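Local structure of ADP-ribosylglycohydrolase (Thermus thermophilus, 2YZV) at residues 20-25 against 54-59; 26-31 against 250-255; 171-176 against 190-195; 186-191 against 227-232. The protein belongs to the ADP-ribosylglycohydrolase family of all-helical proteins and holds two magnesium ions in a shared acidic site. All blocks are in the same frame, centred on the assembly; numbering follows the deposited sequence.

Contact 1: residues 20-25 against 54-59; sequences VGDALG and FWTDDT. With MG (magnesium ion), chain C.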
loop_
_atom_site.group_PDB
_atom_site.type_symbol
_atom_site.label_atom_id
_atom_site.label_comp_id
_atom_site.label_asym_id
_atom_site.label_seq_id
_atom_site.Cartn_x
_atom_site.Cartn_y
_atom_site.Cartn_z
ATOM N N VAL A 20 8.298 3.575 -4.188
ATOM C CA VAL A 20 8.428 4.640 -5.172
ATOM C C VAL A 20 7.294 5.646 -4.971
ATOM O O VAL A 20 7.520 6.854 -4.965
ATOM C CB VAL A 20 8.385 4.068 -6.611
ATOM C CG1 VAL A 20 8.164 5.181 -7.621
ATOM C CG2 VAL A 20 9.696 3.343 -6.914
ATOM N N GLY A 21 6.077 5.137 -4.794
ATOM C CA GLY A 21 4.932 6.010 -4.586
ATOM C C GLY A 21 5.016 6.798 -3.293
ATOM O O GLY A 21 4.639 7.962 -3.244
ATOM N N ASP A 22 5.501 6.148 -2.238
ATOM C CA ASP A 22 5.652 6.783 -0.935
ATOM C C ASP A 22 6.664 7.927 -1.063
ATOM O O ASP A 22 6.394 9.058 -0.648
ATOM C CB ASP A 22 6.124 5.724 0.079
ATOM C CG ASP A 22 6.267 6.263 1.501
ATOM O OD1 ASP A 22 5.873 7.413 1.766
ATOM O OD2 ASP A 22 6.779 5.513 2.360
ATOM N N ALA A 23 7.817 7.638 -1.663
ATOM C CA ALA A 23 8.863 8.643 -1.832
ATOM C C ALA A 23 8.403 9.841 -2.664
ATOM O O ALA A 23 8.639 10.992 -2.292
ATOM C CB ALA A 23 10.097 8.010 -2.472
ATOM N N LEU A 24 7.759 9.576 -3.797
ATOM C CA LEU A 24 7.281 10.661 -4.650
ATOM C C LEU A 24 6.195 11.494 -3.983
ATOM O O LEU A 24 6.258 12.725 -3.981
ATOM C CB LEU A 24 6.747 10.102 -5.969
ATOM C CG LEU A 24 7.798 9.706 -7.003
ATOM C CD1 LEU A 24 7.146 8.894 -8.112
ATOM C CD2 LEU A 24 8.457 10.962 -7.571
ATOM N N GLY A 25 5.201 10.818 -3.414
ATOM C CA GLY A 25 4.101 11.507 -2.759
ATOM C C GLY A 25 4.524 12.305 -1.539
ATOM O O GLY A 25 3.946 13.352 -1.248
ATOM N N PHE A 54 13.910 8.984 -0.730
ATOM C CA PHE A 54 13.658 8.507 0.624
ATOM C C PHE A 54 12.157 8.452 0.864
ATOM O O PHE A 54 11.404 9.286 0.369
ATOM C CB PHE A 54 14.338 9.409 1.662
ATOM C CG PHE A 54 15.729 8.969 2.023
ATOM C CD1 PHE A 54 16.718 8.863 1.049
ATOM C CD2 PHE A 54 16.046 8.647 3.339
ATOM C CE1 PHE A 54 18.009 8.442 1.381
ATOM C CE2 PHE A 54 17.331 8.225 3.679
ATOM C CZ PHE A 54 18.312 8.124 2.700
ATOM N N TRP A 55 11.726 7.450 1.620
ATOM C CA TRP A 55 10.313 7.263 1.899
ATOM C C TRP A 55 9.939 7.508 3.361
ATOM O O TRP A 55 10.777 7.919 4.168
ATOM C CB TRP A 55 9.893 5.858 1.449
ATOM C CG TRP A 55 11.037 4.893 1.391
ATOM C CD1 TRP A 55 11.768 4.540 0.287
ATOM C CD2 TRP A 55 11.607 4.180 2.493
ATOM N NE1 TRP A 55 12.756 3.648 0.639
ATOM C CE2 TRP A 55 12.678 3.411 1.986
ATOM C CE3 TRP A 55 11.315 4.116 3.863
ATOM C CZ2 TRP A 55 13.463 2.585 2.804
ATOM C CZ3 TRP A 55 12.095 3.297 4.676
ATOM C CH2 TRP A 55 13.157 2.542 4.140
ATOM N N THR A 56 8.680 7.243 3.702
ATOM C CA THR A 56 8.181 7.494 5.054
ATOM C C THR A 56 7.795 6.254 5.857
ATOM O O THR A 56 8.315 5.163 5.632
ATOM C CB THR A 56 6.958 8.418 4.991
ATOM O OG1 THR A 56 5.840 7.691 4.463
ATOM C CG2 THR A 56 7.244 9.606 4.079
ATOM N N ASP A 57 6.873 6.436 6.802
ATOM C CA ASP A 57 6.418 5.333 7.640
ATOM C C ASP A 57 5.659 4.275 6.849
ATOM O O ASP A 57 5.546 3.130 7.290
ATOM C CB ASP A 57 5.549 5.856 8.795
ATOM C CG ASP A 57 4.323 6.609 8.320
ATOM O OD1 ASP A 57 3.434 5.986 7.703
ATOM O OD2 ASP A 57 4.244 7.829 8.571
ATOM N N ASP A 58 5.144 4.650 5.682
ATOM C CA ASP A 58 4.415 3.708 4.839
ATOM C C ASP A 58 5.346 2.555 4.489
ATOM O O ASP A 58 5.057 1.387 4.767
ATOM C CB ASP A 58 3.963 4.376 3.535
ATOM C CG ASP A 58 3.015 5.532 3.763
ATOM O OD1 ASP A 58 3.367 6.458 4.520
ATOM O OD2 ASP A 58 1.915 5.520 3.172
ATOM N N THR A 59 6.467 2.899 3.870
ATOM C CA THR A 59 7.442 1.906 3.464
ATOM C C THR A 59 8.123 1.256 4.670
ATOM O O THR A 59 8.421 0.059 4.645
ATOM C CB THR A 59 8.499 2.535 2.526
ATOM O OG1 THR A 59 7.842 3.117 1.392
ATOM C CG2 THR A 59 9.479 1.485 2.037
HETATM MG MG MG C . 3.881 8.212 5.149
HETATM O O HOH W 1 10.927 11.691 -0.927
#
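Asp-22 reaches from helix 4-26 into the turn that opens helix 57-72, and Thr-56 and Thr-59 receive it there. Its CG stands opposite the backbone N (chi1 -178°), which carries the carboxylate straight across to the other segment. Starting at the root, Asp-22 CB lies 3.4 Å from Thr-59 OG1 and beside the CB of Trp-55. CG comes next, close to the N and OG1 of Thr-56, and from there the two oxygens divide the work. OD2 accepts three bonds. The hydroxyl Thr-59 OG1 donates to the anti lone pair of Asp-22 OD2 at 2.8 Å, and Thr-59 N approaches on the same anti side, tilted 31° out of the carboxylate plane. The third, from Thr-56 N to Asp-22 OD2 at 2.9 Å, descends from above that plane. Two backbone N-H groups and a hydroxyl thus hold OD2 and fix the rotation of the carboxylate. Thr-56 is the N-cap of helix 57-72, its OG1 taking a weak capping bond from Asp-58 N. The other oxygen, Asp-22 OD1, sits 2.7 Å from Thr-56 OG1, itself a magnesium ligand at 2.1 Å. Asp-22 is thus a second-shell residue, holding the threonine in place while Asp-58 OD1 binds the same ion and Asp-253 completes the protein ligands; Asp-58 OD2 is hydrogen-bonded to Thr-254 OG1. Next along helix 4-26, Ala-23 rests its CB 3.4 Å from Phe-54 O, and one water donates to both Ala-23 O and Phe-54 O.

Contact 2: residues 26-31 against 250-255; sequences AQVEGL and GDADTV. With MG (magnesium ion), chain B; MG (magnesium ion), chain C.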
loop_
_atom_site.group_PDB
_atom_site.type_symbol
_atom_site.label_atom_id
_atom_site.label_comp_id
_atom_site.label_asym_id
_atom_site.label_seq_id
_atom_site.Cartn_x
_atom_site.Cartn_y
_atom_site.Cartn_z
ATOM N N ALA A 26 5.533 11.810 -0.829
ATOM C CA ALA A 26 6.027 12.486 0.364
ATOM C C ALA A 26 6.482 13.908 0.044
ATOM O O ALA A 26 6.450 14.787 0.906
ATOM C CB ALA A 26 7.181 11.694 0.974
ATOM N N GLN A 27 6.892 14.132 -1.202
ATOM C CA GLN A 27 7.367 15.445 -1.630
ATOM C C GLN A 27 6.299 16.523 -1.526
ATOM O O GLN A 27 6.617 17.698 -1.329
ATOM C CB GLN A 27 7.892 15.375 -3.070
ATOM C CG GLN A 27 9.024 14.375 -3.243
ATOM C CD GLN A 27 9.486 14.211 -4.682
ATOM O OE1 GLN A 27 10.287 13.328 -4.986
ATOM N NE2 GLN A 27 8.985 15.059 -5.575
ATOM N N VAL A 28 5.036 16.133 -1.659
ATOM C CA VAL A 28 3.944 17.098 -1.585
ATOM C C VAL A 28 2.898 16.766 -0.533
ATOM O O VAL A 28 1.762 17.229 -0.613
ATOM C CB VAL A 28 3.240 17.244 -2.943
ATOM C CG1 VAL A 28 4.179 17.897 -3.946
ATOM C CG2 VAL A 28 2.795 15.882 -3.440
ATOM N N GLU A 29 3.279 15.968 0.458
ATOM C CA GLU A 29 2.347 15.607 1.515
ATOM C C GLU A 29 1.830 16.854 2.228
ATOM O O GLU A 29 2.609 17.732 2.597
ATOM C CB GLU A 29 3.020 14.671 2.524
ATOM C CG GLU A 29 2.212 14.459 3.799
ATOM C CD GLU A 29 2.756 13.339 4.664
ATOM O OE1 GLU A 29 3.983 13.105 4.640
ATOM O OE2 GLU A 29 1.955 12.700 5.381
ATOM N N GLY A 30 0.513 16.931 2.396
ATOM C CA GLY A 30 -0.089 18.065 3.080
ATOM C C GLY A 30 -0.413 19.276 2.224
ATOM O O GLY A 30 -1.007 20.238 2.715
ATOM N N LEU A 31 -0.033 19.247 0.950
ATOM C CA LEU A 31 -0.308 20.375 0.065
ATOM C C LEU A 31 -1.660 20.221 -0.607
ATOM O O LEU A 31 -2.005 19.142 -1.079
ATOM C CB LEU A 31 0.764 20.493 -1.018
ATOM C CG LEU A 31 2.224 20.646 -0.588
ATOM C CD1 LEU A 31 3.089 20.826 -1.823
ATOM C CD2 LEU A 31 2.377 21.837 0.347
ATOM N N GLY A 250 -2.398 16.406 -0.522
ATOM C CA GLY A 250 -2.935 15.798 0.683
ATOM C C GLY A 250 -2.039 14.677 1.180
ATOM O O GLY A 250 -0.824 14.850 1.288
ATOM N N ASP A 251 -2.629 13.522 1.473
ATOM C CA ASP A 251 -1.868 12.375 1.962
ATOM C C ASP A 251 -1.293 11.660 0.744
ATOM O O ASP A 251 -1.531 10.472 0.522
ATOM C CB ASP A 251 -2.791 11.446 2.757
ATOM C CG ASP A 251 -2.027 10.540 3.704
ATOM O OD1 ASP A 251 -0.959 10.961 4.201
ATOM O OD2 ASP A 251 -2.503 9.418 3.971
ATOM N N ALA A 252 -0.518 12.407 -0.030
ATOM C CA ALA A 252 0.077 11.918 -1.269
ATOM C C ALA A 252 1.046 10.753 -1.140
ATOM O O ALA A 252 1.158 9.942 -2.059
ATOM C CB ALA A 252 0.754 13.072 -1.995
ATOM N N ASP A 253 1.762 10.673 -0.027
ATOM C CA ASP A 253 2.701 9.573 0.155
ATOM C C ASP A 253 1.948 8.247 0.205
ATOM O O ASP A 253 2.374 7.258 -0.387
ATOM C CB ASP A 253 3.521 9.749 1.442
ATOM C CG ASP A 253 2.657 9.870 2.688
ATOM O OD1 ASP A 253 3.072 9.353 3.746
ATOM O OD2 ASP A 253 1.579 10.492 2.628
ATOM N N THR A 254 0.815 8.239 0.895
ATOM C CA THR A 254 0.034 7.020 1.033
ATOM C C THR A 254 -0.809 6.701 -0.197
ATOM O O THR A 254 -0.957 5.535 -0.560
ATOM C CB THR A 254 -0.841 7.092 2.282
ATOM O OG1 THR A 254 -0.009 7.401 3.409
ATOM C CG2 THR A 254 -1.534 5.754 2.524
ATOM N N VAL A 255 -1.367 7.722 -0.841
ATOM C CA VAL A 255 -2.140 7.474 -2.055
ATOM C C VAL A 255 -1.130 6.959 -3.080
ATOM O O VAL A 255 -1.405 6.022 -3.828
ATOM C CB VAL A 255 -2.818 8.760 -2.581
ATOM C CG1 VAL A 255 -3.389 8.521 -3.975
ATOM C CG2 VAL A 255 -3.931 9.171 -1.633
HETATM MG MG MG B . 0.579 9.323 4.628
HETATM MG MG MG C . 3.881 8.212 5.149
#
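Glu-29 swings its CG far from its own N (chi1 169°) and stays extended beyond it, while Asp-253 folds its CG in between N and carbonyl carbon (chi1 57°); together these torsions bring two carboxylates to the same place. The place is the two-magnesium site of this ADP-ribosylglycohydrolase fold, at the start of helix 252-267. Glu-29 OE2 lies 3.5 Å from Asp-253 OD2 and about as far from Asp-251 OD1, with the carboxylate planes turned roughly 40° from each other in both pairs. The magnesium ions probably offset the repulsion of the three carboxylates. One ion is bound by Asp-251 OD1 and Thr-254 OG1 and is gripped by both oxygens of Asp-253, OD2 at 2.5 Å and OD1 at 2.6 Å. Asp-253 OD1 also binds the second magnesium ion at 2.0 Å, together with Thr-56 and Asp-58, so this one oxygen bridges the pair. Asn-128 bonds the remaining oxygen of Asp-251.

Away from the metals, two turns run from Ala-26 to Leu-31, a type I followed by a type II. Val-28 CG2 packs 3.8 Å from Ala-252 CB, and Ala-26 lies against the CB of Asp-253. The backbones join through Gly-250, whose N donates to Leu-31 O at 2.8 Å and whose O accepts a bond from Gly-30 N at 2.7 Å.

Contact 3: residues 171-176 against 190-195; sequences LAWLLR and LEPFRG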
loop_
_atom_site.group_PDB
_atom_site.type_symbol
_atom_site.label_atom_id
_atom_site.label_comp_id
_atom_site.label_asym_id
_atom_site.label_seq_id
_atom_site.Cartn_x
_atom_site.Cartn_y
_atom_site.Cartn_z
ATOM N N LEU A 171 -8.187 -4.335 -1.248
ATOM C CA LEU A 171 -6.860 -4.165 -1.835
ATOM C C LEU A 171 -6.136 -5.511 -1.924
ATOM O O LEU A 171 -5.399 -5.758 -2.873
ATOM C CB LEU A 171 -6.022 -3.160 -1.029
ATOM C CG LEU A 171 -4.645 -2.826 -1.623
ATOM C CD1 LEU A 171 -4.806 -2.221 -3.011
ATOM C CD2 LEU A 171 -3.919 -1.846 -0.712
ATOM N N ALA A 172 -6.350 -6.384 -0.946
ATOM C CA ALA A 172 -5.710 -7.693 -0.976
ATOM C C ALA A 172 -6.188 -8.435 -2.222
ATOM O O ALA A 172 -5.393 -9.053 -2.931
ATOM C CB ALA A 172 -6.058 -8.482 0.285
ATOM N N TRP A 173 -7.488 -8.358 -2.492
ATOM C CA TRP A 173 -8.059 -9.018 -3.663
ATOM C C TRP A 173 -7.462 -8.415 -4.935
ATOM O O TRP A 173 -7.042 -9.136 -5.838
ATOM C CB TRP A 173 -9.581 -8.846 -3.684
ATOM C CG TRP A 173 -10.228 -9.504 -4.868
ATOM C CD1 TRP A 173 -10.564 -10.824 -4.986
ATOM C CD2 TRP A 173 -10.567 -8.889 -6.118
ATOM N NE1 TRP A 173 -11.091 -11.069 -6.233
ATOM C CE2 TRP A 173 -11.104 -9.901 -6.948
ATOM C CE3 TRP A 173 -10.469 -7.583 -6.620
ATOM C CZ2 TRP A 173 -11.542 -9.648 -8.251
ATOM C CZ3 TRP A 173 -10.906 -7.330 -7.920
ATOM C CH2 TRP A 173 -11.437 -8.364 -8.720
ATOM N N LEU A 174 -7.425 -7.086 -4.994
ATOM C CA LEU A 174 -6.876 -6.387 -6.149
ATOM C C LEU A 174 -5.439 -6.798 -6.438
ATOM O O LEU A 174 -5.078 -7.069 -7.586
ATOM C CB LEU A 174 -6.925 -4.871 -5.930
ATOM C CG LEU A 174 -8.300 -4.215 -6.064
ATOM C CD1 LEU A 174 -8.254 -2.809 -5.478
ATOM C CD2 LEU A 174 -8.713 -4.176 -7.531
ATOM N N LEU A 175 -4.613 -6.841 -5.397
ATOM C CA LEU A 175 -3.222 -7.210 -5.591
ATOM C C LEU A 175 -3.080 -8.658 -6.043
ATOM O O LEU A 175 -2.299 -8.943 -6.942
ATOM C CB LEU A 175 -2.414 -6.960 -4.314
ATOM C CG LEU A 175 -2.297 -5.486 -3.902
ATOM C CD1 LEU A 175 -1.349 -5.376 -2.720
ATOM C CD2 LEU A 175 -1.778 -4.647 -5.073
ATOM N N ARG A 176 -3.833 -9.567 -5.432
ATOM C CA ARG A 176 -3.751 -10.973 -5.827
ATOM C C ARG A 176 -4.117 -11.123 -7.301
ATOM O O ARG A 176 -3.401 -11.772 -8.066
ATOM C CB ARG A 176 -4.694 -11.838 -4.987
ATOM C CG ARG A 176 -4.564 -13.335 -5.287
ATOM C CD ARG A 176 -5.650 -14.137 -4.592
ATOM N NE ARG A 176 -6.955 -13.899 -5.202
ATOM C CZ ARG A 176 -8.108 -14.296 -4.675
ATOM N NH1 ARG A 176 -8.119 -14.948 -3.521
ATOM N NH2 ARG A 176 -9.248 -14.050 -5.307
ATOM N N LEU A 190 -14.286 -4.979 -9.819
ATOM C CA LEU A 190 -14.428 -5.440 -8.436
ATOM C C LEU A 190 -15.644 -6.343 -8.252
ATOM O O LEU A 190 -16.347 -6.251 -7.245
ATOM C CB LEU A 190 -14.559 -4.219 -7.516
ATOM C CG LEU A 190 -13.313 -3.325 -7.454
ATOM C CD1 LEU A 190 -13.670 -1.902 -7.044
ATOM C CD2 LEU A 190 -12.322 -3.940 -6.473
ATOM N N GLU A 191 -15.865 -7.229 -9.216
ATOM C CA GLU A 191 -17.021 -8.121 -9.213
ATOM C C GLU A 191 -17.397 -8.827 -7.903
ATOM O O GLU A 191 -18.558 -8.806 -7.502
ATOM C CB GLU A 191 -16.869 -9.155 -10.333
ATOM C CG GLU A 191 -18.126 -9.961 -10.604
ATOM C CD GLU A 191 -18.036 -10.751 -11.892
ATOM O OE1 GLU A 191 -17.119 -11.591 -12.016
ATOM O OE2 GLU A 191 -18.883 -10.528 -12.785
ATOM N N PRO A 192 -16.432 -9.455 -7.216
ATOM C CA PRO A 192 -16.789 -10.135 -5.964
ATOM C C PRO A 192 -17.296 -9.232 -4.838
ATOM O O PRO A 192 -17.846 -9.715 -3.846
ATOM C CB PRO A 192 -15.503 -10.869 -5.590
ATOM C CG PRO A 192 -14.439 -9.992 -6.163
ATOM C CD PRO A 192 -15.001 -9.632 -7.517
ATOM N N PHE A 193 -17.122 -7.926 -4.992
ATOM C CA PHE A 193 -17.558 -6.980 -3.974
ATOM C C PHE A 193 -18.854 -6.266 -4.345
ATOM O O PHE A 193 -19.430 -5.540 -3.529
ATOM C CB PHE A 193 -16.440 -5.968 -3.712
ATOM C CG PHE A 193 -15.188 -6.594 -3.187
ATOM C CD1 PHE A 193 -15.121 -7.042 -1.870
ATOM C CD2 PHE A 193 -14.091 -6.789 -4.019
ATOM C CE1 PHE A 193 -13.978 -7.680 -1.389
ATOM C CE2 PHE A 193 -12.944 -7.427 -3.549
ATOM C CZ PHE A 193 -12.887 -7.873 -2.235
ATOM N N ARG A 194 -19.317 -6.482 -5.573
ATOM C CA ARG A 194 -20.553 -5.863 -6.033
ATOM C C ARG A 194 -21.725 -6.511 -5.299
ATOM O O ARG A 194 -21.902 -7.729 -5.346
ATOM C CB ARG A 194 -20.712 -6.044 -7.548
ATOM C CG ARG A 194 -19.486 -5.625 -8.361
ATOM C CD ARG A 194 -19.036 -4.205 -8.037
ATOM N NE ARG A 194 -19.932 -3.189 -8.583
ATOM C CZ ARG A 194 -19.989 -2.855 -9.870
ATOM N NH1 ARG A 194 -19.199 -3.454 -10.753
ATOM N NH2 ARG A 194 -20.836 -1.918 -10.275
ATOM N N GLY A 195 -22.512 -5.688 -4.612
ATOM C CA GLY A 195 -23.651 -6.199 -3.871
ATOM C C GLY A 195 -23.279 -6.757 -2.509
ATOM O O GLY A 195 -24.143 -7.228 -1.770
#
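Trp-173 reaches out from helix 162-179 to meet the chain beyond helix 184-189, where Leu-190, Pro-192 and Phe-193 receive its indole. Leu-190 takes the six-membered end: its CD2 touches both Trp-173 CZ3 (3.9 Å) and Leu-174 CD2 (3.8 Å), crossing each of these side chains at a slant. Pro-192 comes at the indole from the opposite direction. Its CG sits 3.7 Å from the centroid of the five-membered ring of Trp-173, a CH-pi contact over the face, and Pro-192 CD follows on over Trp-173 CZ2 at 3.5 Å.

The receiving segment is a short 3-10 turn, 191-193, entered from Leu-190 as the chain leaves helix 184-189 with positive phi. Its backbone is tied by Phe-193 N to Leu-190 O, so the residues that meet the indole sit on one compact turn. Phe-193 slides past alongside Pro-192 on the same indole face, turning the edge of its ring toward it in an offset edge-to-face pair with planes at 86°. Its CE2 and CZ also reach the Trp-173 CB, which lies in the plane of the phenyl ring. Behind them, Val-206 of helix 200-209 touches both Leu-190 and Phe-193, and Leu-174 leans on Leu-262 of helix 252-267.

Contact 4: residues 186-191 against 227-232; sequences ALLALE and AALWAF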
loop_
_atom_site.group_PDB
_atom_site.type_symbol
_atom_site.label_atom_id
_atom_site.label_comp_id
_atom_site.label_asym_id
_atom_site.label_seq_id
_atom_site.Cartn_x
_atom_site.Cartn_y
_atom_site.Cartn_z
ATOM N N ALA A 186 -11.098 -5.928 -15.313
ATOM C CA ALA A 186 -11.551 -6.868 -14.292
ATOM C C ALA A 186 -11.253 -6.325 -12.897
ATOM O O ALA A 186 -12.075 -6.443 -11.985
ATOM C CB ALA A 186 -10.864 -8.217 -14.484
ATOM N N LEU A 187 -10.074 -5.734 -12.738
ATOM C CA LEU A 187 -9.679 -5.169 -11.450
ATOM C C LEU A 187 -10.633 -4.058 -11.031
ATOM O O LEU A 187 -11.118 -4.037 -9.898
ATOM C CB LEU A 187 -8.245 -4.632 -11.534
ATOM C CG LEU A 187 -7.205 -5.730 -11.797
ATOM C CD1 LEU A 187 -5.858 -5.116 -12.154
ATOM C CD2 LEU A 187 -7.088 -6.626 -10.559
ATOM N N LEU A 188 -10.919 -3.143 -11.950
ATOM C CA LEU A 188 -11.815 -2.033 -11.647
ATOM C C LEU A 188 -13.274 -2.448 -11.463
ATOM O O LEU A 188 -14.026 -1.769 -10.772
ATOM C CB LEU A 188 -11.708 -0.963 -12.741
ATOM C CG LEU A 188 -10.305 -0.375 -12.907
ATOM C CD1 LEU A 188 -10.285 0.580 -14.095
ATOM C CD2 LEU A 188 -9.892 0.343 -11.621
ATOM N N ALA A 189 -13.672 -3.568 -12.064
ATOM C CA ALA A 189 -15.049 -4.031 -11.936
ATOM C C ALA A 189 -15.332 -4.542 -10.522
ATOM O O ALA A 189 -16.481 -4.544 -10.083
ATOM C CB ALA A 189 -15.342 -5.115 -12.972
ATOM N N LEU A 190 -14.286 -4.979 -9.819
ATOM C CA LEU A 190 -14.428 -5.440 -8.436
ATOM C C LEU A 190 -15.644 -6.343 -8.252
ATOM O O LEU A 190 -16.347 -6.251 -7.245
ATOM C CB LEU A 190 -14.559 -4.219 -7.516
ATOM C CG LEU A 190 -13.313 -3.325 -7.454
ATOM C CD1 LEU A 190 -13.670 -1.902 -7.044
ATOM C CD2 LEU A 190 -12.322 -3.940 -6.473
ATOM N N GLU A 191 -15.865 -7.229 -9.216
ATOM C CA GLU A 191 -17.021 -8.121 -9.213
ATOM C C GLU A 191 -17.397 -8.827 -7.903
ATOM O O GLU A 191 -18.558 -8.806 -7.502
ATOM C CB GLU A 191 -16.869 -9.155 -10.333
ATOM C CG GLU A 191 -18.126 -9.961 -10.604
ATOM C CD GLU A 191 -18.036 -10.751 -11.892
ATOM O OE1 GLU A 191 -17.119 -11.591 -12.016
ATOM O OE2 GLU A 191 -18.883 -10.528 -12.785
ATOM N N ALA A 227 -8.852 6.955 -4.526
ATOM C CA ALA A 227 -7.915 7.829 -5.226
ATOM C C ALA A 227 -6.907 7.005 -6.017
ATOM O O ALA A 227 -6.536 7.363 -7.139
ATOM C CB ALA A 227 -7.187 8.731 -4.225
ATOM N N ALA A 228 -6.461 5.900 -5.430
ATOM C CA ALA A 228 -5.500 5.033 -6.097
ATOM C C ALA A 228 -6.164 4.373 -7.301
ATOM O O ALA A 228 -5.561 4.259 -8.367
ATOM C CB ALA A 228 -4.989 3.969 -5.126
ATOM N N LEU A 229 -7.413 3.946 -7.132
ATOM C CA LEU A 229 -8.139 3.308 -8.224
ATOM C C LEU A 229 -8.383 4.295 -9.366
ATOM O O LEU A 229 -8.333 3.923 -10.534
ATOM C CB LEU A 229 -9.467 2.734 -7.721
ATOM C CG LEU A 229 -9.344 1.459 -6.883
ATOM C CD1 LEU A 229 -10.703 1.084 -6.311
ATOM C CD2 LEU A 229 -8.800 0.324 -7.750
ATOM N N TRP A 230 -8.651 5.552 -9.027
ATOM C CA TRP A 230 -8.871 6.572 -10.044
ATOM C C TRP A 230 -7.596 6.770 -10.866
ATOM O O TRP A 230 -7.632 6.796 -12.094
ATOM C CB TRP A 230 -9.257 7.895 -9.378
ATOM C CG TRP A 230 -9.141 9.075 -10.281
ATOM C CD1 TRP A 230 -10.012 9.451 -11.267
ATOM C CD2 TRP A 230 -8.067 10.022 -10.312
ATOM N NE1 TRP A 230 -9.544 10.573 -11.909
ATOM C CE2 TRP A 230 -8.351 10.945 -11.343
ATOM C CE3 TRP A 230 -6.889 10.179 -9.567
ATOM C CZ2 TRP A 230 -7.498 12.014 -11.653
ATOM C CZ3 TRP A 230 -6.040 11.243 -9.873
ATOM C CH2 TRP A 230 -6.352 12.145 -10.909
ATOM N N ALA A 231 -6.466 6.907 -10.178
ATOM C CA ALA A 231 -5.188 7.113 -10.851
ATOM C C ALA A 231 -4.844 5.917 -11.727
ATOM O O ALA A 231 -4.284 6.067 -12.813
ATOM C CB ALA A 231 -4.084 7.347 -9.817
ATOM N N PHE A 232 -5.185 4.726 -11.246
ATOM C CA PHE A 232 -4.917 3.506 -11.995
ATOM C C PHE A 232 -5.801 3.466 -13.243
ATOM O O PHE A 232 -5.345 3.110 -14.329
ATOM C CB PHE A 232 -5.175 2.284 -11.100
ATOM C CG PHE A 232 -4.915 0.960 -11.772
ATOM C CD1 PHE A 232 -3.673 0.677 -12.335
ATOM C CD2 PHE A 232 -5.905 -0.016 -11.807
ATOM C CE1 PHE A 232 -3.422 -0.567 -12.925
ATOM C CE2 PHE A 232 -5.666 -1.262 -12.394
ATOM C CZ PHE A 232 -4.420 -1.537 -12.954
#
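Leu-188 sets its CD2 methyl against two side chains of helix 221-234, at 4.0 Å from both Leu-229 CD2 and Phe-232 CD2. The two leucines slide past each other in opposite directions. Against Phe-232 the same methyl arrives at the ring edge, close to the ring plane. The preceding residue, Leu-187, crosses the phenylalanine at about a right angle and sets CD1 3.9 Å from both CE2 and CZ of Phe-232. A trans chi1 of -179° carries the phenyl group out to this pair. At the far end, where helix 184-189 gives way to a positive-phi residue, Leu-190 CD1 comes within 4.3 Å of Leu-229 CD1, a looser touch. No hydrogen bond crosses between the segments; hydrocarbon alone makes the contact.

The next shell fixes these groups from other sides. Lys-184 makes a cation-pi contact with the Phe-232 ring and hydrogen-bonds to its carbonyl, while Tyr-266 meets that ring edge-to-face. Phe-210 and Trp-211, from the chain between helices 200-209 and 221-234, touch Leu-229 and Leu-188 respectively. Leu-262 of helix 252-267 reaches Phe-232, and Val-170 of helix 162-179 reaches Leu-190. The short helix 184-189 is thereby packed against helix 221-234, its leucines meeting residues three apart on one face of that helix, as expected of the buried helix-to-helix core of an all-helical fold.

In the fold
Contacts 1 and 2 adjoin, with centres 9 Å apart, and share a magnesium ion; Asp-58 of one is hydrogen-bonded to Thr-254 of the other, so helices 4-26, 57-72 and 252-267 converge there. Both are polar and partly buried. Contacts 3 and 4 are apolar across their segments and share Leu-190, with helix 184-189 leading straight from one into the other. Contact 4 is wholly buried, whereas contact 3 reaches the surface through Pro-192. Contacts 1 and 3 lie on opposite sides of the chain's centre, about 25 Å between centres. Helix 252-267 links the two regions: Val-255 of contact 2 packs on Ala-227 of contact 4.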